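Local atomic coordinates of Alp7A (Bacillus subtilis, PDB entry 5EC0), a protein that binds ADP as a plasmid-encoded member of the actin-like family and, as a bacterial cytoskeletal protein, probably acts in plasmid segregation. Residues Glu123-Met128 / Glu173-Arg178; Ser4-Asp9 / Asn17-Tyr22; Lys275-Arg280 / Lys288-Asp293. All coordinates share one frame; numbering follows the deposited sequence.

Contact 1 (Glu123-Met128 / Glu173-Arg178)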
# COMPACT_ATOMS: atom_id res chain seq x y z
N GLU A 123 4.41 -17.69 10.68
CA GLU A 123 5.62 -18.37 10.20
C GLU A 123 6.50 -17.42 9.42
O GLU A 123 7.71 -17.40 9.60
CB GLU A 123 5.26 -19.57 9.33
CG GLU A 123 4.48 -20.64 10.08
CD GLU A 123 4.26 -21.89 9.25
OE1 GLU A 123 5.07 -22.15 8.34
OE2 GLU A 123 3.28 -22.61 9.52
N TYR A 124 5.88 -16.60 8.58
CA TYR A 124 6.60 -15.73 7.67
C TYR A 124 5.90 -14.38 7.52
O TYR A 124 4.83 -14.30 6.92
CB TYR A 124 6.75 -16.42 6.30
CG TYR A 124 7.77 -15.76 5.41
CD1 TYR A 124 9.12 -15.75 5.75
CD2 TYR A 124 7.39 -15.17 4.20
CE1 TYR A 124 10.08 -15.16 4.92
CE2 TYR A 124 8.34 -14.57 3.36
CZ TYR A 124 9.68 -14.57 3.73
OH TYR A 124 10.62 -13.99 2.92
N PHE A 125 6.50 -13.35 8.10
CA PHE A 125 6.01 -11.98 7.99
C PHE A 125 6.85 -11.27 6.95
O PHE A 125 8.08 -11.40 6.93
CB PHE A 125 6.09 -11.25 9.34
CG PHE A 125 5.69 -9.78 9.28
CD1 PHE A 125 6.63 -8.79 8.99
CD2 PHE A 125 4.38 -9.39 9.56
CE1 PHE A 125 6.26 -7.46 8.94
CE2 PHE A 125 4.01 -8.05 9.51
CZ PHE A 125 4.94 -7.09 9.21
N GLN A 126 6.19 -10.48 6.11
CA GLN A 126 6.91 -9.76 5.09
C GLN A 126 6.30 -8.38 4.91
O GLN A 126 5.06 -8.20 4.86
CB GLN A 126 6.88 -10.56 3.78
CG GLN A 126 8.03 -10.33 2.88
CD GLN A 126 8.00 -11.20 1.63
OE1 GLN A 126 9.04 -11.43 1.01
NE2 GLN A 126 6.81 -11.67 1.24
N THR A 127 7.17 -7.38 4.86
CA THR A 127 6.75 -6.03 4.52
C THR A 127 7.82 -5.43 3.58
O THR A 127 8.56 -6.18 2.91
CB THR A 127 6.50 -5.16 5.79
OG1 THR A 127 5.96 -3.89 5.40
CG2 THR A 127 7.77 -4.95 6.64
N MET A 128 7.89 -4.11 3.50
CA MET A 128 8.83 -3.47 2.58
C MET A 128 9.06 -2.03 3.01
O MET A 128 8.36 -1.52 3.89
CB MET A 128 8.30 -3.55 1.13
CG MET A 128 6.81 -3.34 1.02
SD MET A 128 6.06 -3.66 -0.59
CE MET A 128 4.33 -3.58 -0.14
N GLU A 173 7.84 -15.86 13.68
CA GLU A 173 8.95 -16.80 13.61
C GLU A 173 10.06 -16.31 12.68
O GLU A 173 11.24 -16.40 13.00
CB GLU A 173 8.46 -18.17 13.15
CG GLU A 173 7.31 -18.75 14.00
CD GLU A 173 6.99 -20.19 13.65
OE1 GLU A 173 7.52 -20.70 12.63
OE2 GLU A 173 6.21 -20.82 14.39
N ASP A 174 9.67 -15.81 11.51
CA ASP A 174 10.61 -15.34 10.51
C ASP A 174 10.07 -14.09 9.84
O ASP A 174 8.87 -13.99 9.59
CB ASP A 174 10.87 -16.44 9.48
CG ASP A 174 12.08 -16.16 8.63
OD1 ASP A 174 12.92 -15.33 9.05
OD2 ASP A 174 12.20 -16.77 7.55
N ALA A 175 10.95 -13.14 9.54
CA ALA A 175 10.51 -11.88 8.95
C ALA A 175 11.48 -11.37 7.88
O ALA A 175 12.67 -11.61 7.97
CB ALA A 175 10.31 -10.83 10.05
N ALA A 176 10.96 -10.69 6.86
CA ALA A 176 11.81 -10.09 5.84
C ALA A 176 11.22 -8.76 5.34
O ALA A 176 10.01 -8.52 5.43
CB ALA A 176 12.03 -11.06 4.67
N CYS A 177 12.08 -7.90 4.83
CA CYS A 177 11.66 -6.59 4.34
C CYS A 177 12.22 -6.37 2.93
O CYS A 177 13.43 -6.43 2.73
CB CYS A 177 12.13 -5.49 5.27
SG CYS A 177 11.60 -3.87 4.73
N ARG A 178 11.33 -6.14 1.96
CA ARG A 178 11.71 -5.95 0.56
C ARG A 178 11.73 -4.45 0.22
O ARG A 178 11.61 -3.61 1.09
CB ARG A 178 10.73 -6.68 -0.37
CG ARG A 178 10.50 -8.13 -0.01
CD ARG A 178 11.80 -8.97 0.08
NE ARG A 178 11.44 -10.33 0.46
CZ ARG A 178 12.18 -11.41 0.26
NH1 ARG A 178 13.37 -11.31 -0.31
NH2 ARG A 178 11.73 -12.60 0.64
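The amide oxygen OE1 of Gln-126 is gripped by two nitrogens of one guanidinium. Arg-178 NE donates to OE1 of Gln-126 at 2.7 Å, and its NH2 donates to the same atom at 3.0 Å. The oxygen lies near the guanidinium plane, at the edge formed by NE and NH2, while the planes of amide and guanidinium stand 63° apart. The arginine bends at chi2 (-55°), which folds the guanidinium back along its own strand to the extended side chain of Gln-126 on the neighbouring one. NH2 also touches Tyr-124 OH at 2.9 Å, a weak, bent bond at the hydroxyl end of the ring. Further along, Asp-174 OD2 lies in the plane of the tyrosine ring, 3.7 Å from CD1 of Tyr-124, and CB of Ala-176 lies 3.7 Å from OH of Tyr-124.

These side chains share one face of two parallel strands, 124-128 and 173-178, neighbours in the sheet. Backbone bonds alternate between them, from Phe-125 N to Asp-174 O (2.9 Å), from Ala-176 N to Phe-125 O, and on to Arg-178 N with Thr-127 O. Phe-125 and Thr-127 turn to the other face, where Phe-125 stacks on Phe-151 and OG1 of Thr-127 bonds to the carbonyl of Val-8. Gln-126 is itself positioned by OD1 of Asn-7, which accepts from NE2, and helix 364-386 packs over its face of the sheet.

With its oxygen held by arginine and its nitrogen by asparagine, the buried amide is probably fixed in its orientation, and it carries a polar chain across three adjacent strands beneath that helix.

Contact 2 (Ser4-Asp9 / Asn17-Tyr22)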
# COMPACT_ATOMS: atom_id res chain seq x y z
N SER A 4 0.39 -18.75 8.15
CA SER A 4 1.54 -19.18 7.35
C SER A 4 2.28 -18.01 6.73
O SER A 4 3.51 -17.94 6.78
CB SER A 4 1.09 -20.15 6.25
OG SER A 4 0.51 -21.31 6.82
N ARG A 5 1.53 -17.09 6.12
CA ARG A 5 2.11 -15.96 5.39
C ARG A 5 1.39 -14.67 5.75
O ARG A 5 0.16 -14.59 5.67
CB ARG A 5 2.04 -16.18 3.87
CG ARG A 5 2.64 -17.50 3.37
CD ARG A 5 2.46 -17.68 1.84
NE ARG A 5 1.14 -17.22 1.39
CZ ARG A 5 0.02 -17.94 1.49
NH1 ARG A 5 0.06 -19.15 2.02
NH2 ARG A 5 -1.13 -17.44 1.08
N MET A 6 2.14 -13.66 6.15
CA MET A 6 1.54 -12.35 6.33
C MET A 6 2.38 -11.27 5.65
O MET A 6 3.54 -11.07 5.99
CB MET A 6 1.35 -12.02 7.80
CG MET A 6 0.83 -10.62 8.02
SD MET A 6 0.31 -10.39 9.71
CE MET A 6 -0.35 -8.72 9.66
N ASN A 7 1.75 -10.60 4.70
CA ASN A 7 2.38 -9.60 3.86
C ASN A 7 1.74 -8.23 4.07
O ASN A 7 0.53 -8.10 3.99
CB ASN A 7 2.28 -10.02 2.40
CG ASN A 7 3.04 -11.31 2.12
OD1 ASN A 7 4.23 -11.43 2.44
ND2 ASN A 7 2.36 -12.28 1.54
N VAL A 8 2.56 -7.22 4.32
CA VAL A 8 2.03 -5.92 4.74
C VAL A 8 2.62 -4.82 3.88
O VAL A 8 3.83 -4.78 3.67
CB VAL A 8 2.33 -5.64 6.23
CG1 VAL A 8 1.98 -4.24 6.60
CG2 VAL A 8 1.57 -6.62 7.13
N ASP A 9 1.73 -3.97 3.36
CA ASP A 9 2.07 -2.73 2.68
C ASP A 9 1.70 -1.59 3.64
O ASP A 9 0.52 -1.29 3.81
CB ASP A 9 1.31 -2.61 1.35
CG ASP A 9 1.76 -1.42 0.50
OD1 ASP A 9 2.30 -0.42 1.03
OD2 ASP A 9 1.56 -1.48 -0.73
N ASN A 17 -2.90 -5.55 3.83
CA ASN A 17 -2.12 -6.71 4.17
C ASN A 17 -2.81 -7.96 3.58
O ASN A 17 -4.03 -8.00 3.43
CB ASN A 17 -1.96 -6.79 5.71
CG ASN A 17 -3.27 -7.13 6.40
OD1 ASN A 17 -3.77 -8.25 6.29
ND2 ASN A 17 -3.97 -6.10 6.79
N LEU A 18 -2.04 -8.99 3.29
CA LEU A 18 -2.65 -10.27 2.98
C LEU A 18 -2.26 -11.28 4.05
O LEU A 18 -1.07 -11.48 4.34
CB LEU A 18 -2.20 -10.78 1.60
CG LEU A 18 -2.62 -10.07 0.32
CD1 LEU A 18 -1.67 -10.46 -0.83
CD2 LEU A 18 -4.04 -10.49 -0.01
N ILE A 19 -3.25 -11.91 4.65
CA ILE A 19 -3.01 -12.90 5.69
C ILE A 19 -3.56 -14.22 5.22
O ILE A 19 -4.77 -14.37 5.08
CB ILE A 19 -3.66 -12.50 7.02
CG1 ILE A 19 -3.17 -11.11 7.44
CG2 ILE A 19 -3.33 -13.51 8.07
CD1 ILE A 19 -3.91 -10.52 8.62
N ASP A 20 -2.65 -15.17 4.99
CA ASP A 20 -2.94 -16.44 4.32
C ASP A 20 -3.87 -16.24 3.12
O ASP A 20 -4.85 -16.96 2.97
CB ASP A 20 -3.53 -17.46 5.29
CG ASP A 20 -2.50 -18.00 6.29
OD1 ASP A 20 -1.29 -17.97 5.96
OD2 ASP A 20 -2.90 -18.44 7.39
N GLY A 21 -3.55 -15.24 2.29
CA GLY A 21 -4.32 -14.97 1.09
C GLY A 21 -5.57 -14.15 1.32
O GLY A 21 -6.30 -13.84 0.38
N TYR A 22 -5.84 -13.80 2.57
CA TYR A 22 -7.00 -12.98 2.86
C TYR A 22 -6.64 -11.50 2.91
O TYR A 22 -5.77 -11.06 3.70
CB TYR A 22 -7.64 -13.42 4.19
CG TYR A 22 -8.88 -12.64 4.56
CD1 TYR A 22 -10.10 -12.92 3.97
CD2 TYR A 22 -8.83 -11.63 5.51
CE1 TYR A 22 -11.25 -12.20 4.32
CE2 TYR A 22 -9.96 -10.91 5.87
CZ TYR A 22 -11.17 -11.20 5.27
OH TYR A 22 -12.28 -10.48 5.63
O HOH W 1 -1.99 -21.28 7.96
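Asp-20 turns its carboxylate back onto the backbone of Ser-4 and Arg-5, where OD1 accepts from two successive amides. Ser-4 N reaches OD1 of Asp-20 at 2.9 Å on the syn side, and Arg-5 N meets the same oxygen at 3.0 Å nearly along its C-O axis. OD2 adds a weak, longer bond to Ser-4 N and takes a hydrogen from a water that also touches Ser-4 OG. In return, the backbone N of Asp-20 donates to Arg-5 O at 2.9 Å, so this one residue grips the strand with both main chain and side chain. Its CG stands beside its own N (chi1 -72°), which keeps the carboxylate on the side of the two amides.

Inward from this end the segments pair as antiparallel strands. Asn-7 and Leu-18 form the hydrogen-bonded pair, with Leu-18 N only 2.8 Å from Asn-7 O. On one face Met-6 and Ile-19 lie side by side, CG of Met-6 at 4.1 Å from CG1 of Ile-19, and CG2 of Val-8 rests on CB of Asn-17; helix 95-112 packs against Met-6 and Ile-19. The other face carries Arg-5, Asn-7 and Leu-18 and meets helix 364-386. There Arg-5 forms a salt bridge with Glu-370 and a bond to Gln-377, while Asn-7 ND2 is held by Glu-370 and Ser-373 and its OD1 accepts from Gln-126.

A type I' turn from Ile-19 to Tyr-22 follows, closed by Ile-19 N to Tyr-22 O and Tyr-22 N to Ile-19 O. Gly-21, at positive phi, completes its tight corner.

The carboxylate thus satisfies two successive amides. Asp-20 OD1 lies 4.3 Å from Arg-5 NH1, well out of the guanidinium plane, so only the charge is felt; it would probably favour the ionised form, modestly, since Arg-5 is already paired with Glu-370.

Contact 3 (Lys275-Arg280 / Lys288-Asp293)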
# COMPACT_ATOMS: atom_id res chain seq x y z
N LYS A 275 -16.28 5.89 -14.62
CA LYS A 275 -17.58 6.02 -15.26
C LYS A 275 -17.70 7.36 -15.99
O LYS A 275 -16.95 8.30 -15.73
CB LYS A 275 -18.72 5.83 -14.25
CG LYS A 275 -18.66 6.67 -13.00
CD LYS A 275 -19.86 6.34 -12.11
CE LYS A 275 -19.49 6.32 -10.63
NZ LYS A 275 -20.52 5.62 -9.80
N THR A 276 -18.65 7.41 -16.92
CA THR A 276 -18.80 8.53 -17.84
C THR A 276 -19.16 9.83 -17.13
O THR A 276 -18.73 10.91 -17.54
CB THR A 276 -19.89 8.23 -18.89
OG1 THR A 276 -21.02 7.63 -18.24
CG2 THR A 276 -19.35 7.28 -19.95
N LYS A 277 -19.96 9.73 -16.08
CA LYS A 277 -20.38 10.90 -15.34
C LYS A 277 -19.86 10.82 -13.91
O LYS A 277 -20.07 9.83 -13.22
CB LYS A 277 -21.91 11.03 -15.35
CG LYS A 277 -22.43 12.44 -15.59
CD LYS A 277 -23.96 12.47 -15.73
CE LYS A 277 -24.43 13.72 -16.44
NZ LYS A 277 -25.91 13.77 -16.63
N MET A 278 -19.15 11.86 -13.48
CA MET A 278 -18.69 11.93 -12.09
C MET A 278 -19.64 12.86 -11.32
O MET A 278 -19.50 14.09 -11.35
CB MET A 278 -17.24 12.40 -12.02
CG MET A 278 -16.31 11.56 -12.87
SD MET A 278 -14.54 11.91 -12.69
CE MET A 278 -14.32 11.59 -10.93
N GLU A 279 -20.61 12.26 -10.65
CA GLU A 279 -21.71 13.00 -10.04
C GLU A 279 -21.64 13.03 -8.52
O GLU A 279 -21.50 12.00 -7.87
CB GLU A 279 -23.04 12.42 -10.49
CG GLU A 279 -23.41 12.77 -11.92
CD GLU A 279 -24.91 12.87 -12.14
OE1 GLU A 279 -25.58 11.82 -12.26
OE2 GLU A 279 -25.43 14.01 -12.19
N ARG A 280 -21.73 14.25 -7.98
CA ARG A 280 -21.73 14.49 -6.54
C ARG A 280 -23.18 14.57 -6.05
O ARG A 280 -24.01 15.27 -6.65
CB ARG A 280 -20.95 15.77 -6.23
CG ARG A 280 -20.88 16.17 -4.76
CD ARG A 280 -20.17 15.11 -3.93
NE ARG A 280 -19.53 15.68 -2.74
CZ ARG A 280 -18.92 14.95 -1.80
NH1 ARG A 280 -18.87 13.63 -1.91
NH2 ARG A 280 -18.36 15.55 -0.76
N LYS A 288 -28.15 17.09 -7.83
CA LYS A 288 -27.05 16.60 -8.64
C LYS A 288 -26.14 17.59 -9.34
O LYS A 288 -26.58 18.52 -10.00
CB LYS A 288 -27.61 15.61 -9.69
CG LYS A 288 -28.43 16.04 -10.92
CD LYS A 288 -28.75 14.67 -11.63
CE LYS A 288 -28.55 13.51 -10.62
NZ LYS A 288 -28.88 12.11 -11.05
N PHE A 289 -24.84 17.35 -9.17
CA PHE A 289 -23.74 18.20 -9.66
C PHE A 289 -22.75 17.38 -10.46
O PHE A 289 -22.00 16.57 -9.91
CB PHE A 289 -23.05 18.89 -8.46
CG PHE A 289 -24.00 19.66 -7.60
CD1 PHE A 289 -24.66 19.04 -6.54
CD2 PHE A 289 -24.29 21.00 -7.87
CE1 PHE A 289 -25.55 19.74 -5.74
CE2 PHE A 289 -25.19 21.70 -7.07
CZ PHE A 289 -25.82 21.07 -6.01
N ASP A 290 -22.76 17.58 -11.77
CA ASP A 290 -21.80 16.93 -12.67
C ASP A 290 -20.46 17.63 -12.53
O ASP A 290 -20.32 18.80 -12.91
CB ASP A 290 -22.29 16.96 -14.12
CG ASP A 290 -21.43 16.10 -15.05
OD1 ASP A 290 -20.25 15.86 -14.75
OD2 ASP A 290 -21.94 15.67 -16.12
N LEU A 291 -19.48 16.92 -11.98
CA LEU A 291 -18.16 17.49 -11.76
C LEU A 291 -17.13 16.91 -12.73
O LEU A 291 -15.95 17.15 -12.58
CB LEU A 291 -17.70 17.23 -10.31
CG LEU A 291 -18.51 17.88 -9.19
CD1 LEU A 291 -17.93 17.54 -7.82
CD2 LEU A 291 -18.55 19.38 -9.38
N THR A 292 -17.61 16.15 -13.72
CA THR A 292 -16.74 15.37 -14.61
C THR A 292 -15.67 16.17 -15.33
O THR A 292 -14.49 15.82 -15.29
CB THR A 292 -17.54 14.62 -15.69
OG1 THR A 292 -18.63 13.90 -15.08
CG2 THR A 292 -16.64 13.64 -16.44
N ASP A 293 -16.08 17.23 -16.01
CA ASP A 293 -15.16 18.06 -16.79
C ASP A 293 -14.04 18.63 -15.93
O ASP A 293 -12.87 18.62 -16.32
CB ASP A 293 -15.90 19.22 -17.48
CG ASP A 293 -16.71 18.78 -18.69
OD1 ASP A 293 -16.47 17.66 -19.21
OD2 ASP A 293 -17.58 19.57 -19.13
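Thr-292 and Met-278 cross obliquely, and the hydroxyl of the threonine bonds to the methionine backbone N while the two side chains also touch. Met-278 N donates to Thr-292 OG1 at 2.6 Å in an almost straight bond (176°). OG1 in turn donates to Asp-290 OD1, which also accepts from Thr-292 N at 2.8 Å and so closes an Asx turn at the start of helix 292-313. The threonine's chi1 of -50° sets OG1 beside its own N, within range of both partners.

Lys-277 crosses Asp-290 at about a right angle, its CE 3.2 Å from Asp-290 OD2, while the ammonium stays beyond salt-bridge distance. Glu-279 and Lys-288 cross obliquely on the same face; OE1 of Glu-279 forms a salt bridge with NZ of Lys-288 at 3.5 Å, and OE2 lies along the aliphatic chain of the lysine. On the side of Arg-280, its CB packs on CD1 of Leu-291 at 3.8 Å, and beyond them lies Phe-268 of helix 262-272. Arg-280 N to Phe-289 O pairs the two short strands of this hairpin.

A valine in place of Thr-292 would probably leave the N-H of Met-278 without its acceptor and Asp-290 OD1 with one donor fewer.

The hydroxyl works as a relay, receiving from one segment and giving to the aspartate of the other, which ties the hairpin to the first turn of the helix.

Contacts 1 and 2 belong to one mixed sheet, in which strands 2-10 and 119-129 are neighbours; their centres are about 10 Å apart. Gln-126 N lies 2.7 Å from Met-6 O, a probable hydrogen bond, so the parallel pair and the antiparallel hairpin continue each other under helix 364-386. Contact 2 is the more buried, while contact 1 is partly buried, its Glu-173 and Asp-174 exposed. Contact 3 stands across the molecule, its centre about 43 and 36 Å from those of contacts 1 and 2. It is a peripheral, partly buried hairpin: charged side chains cross on the outside, Met-278, Leu-291 and Thr-292 are buried, and the threonine hydroxyl joins the strand's lead-in to the helix start.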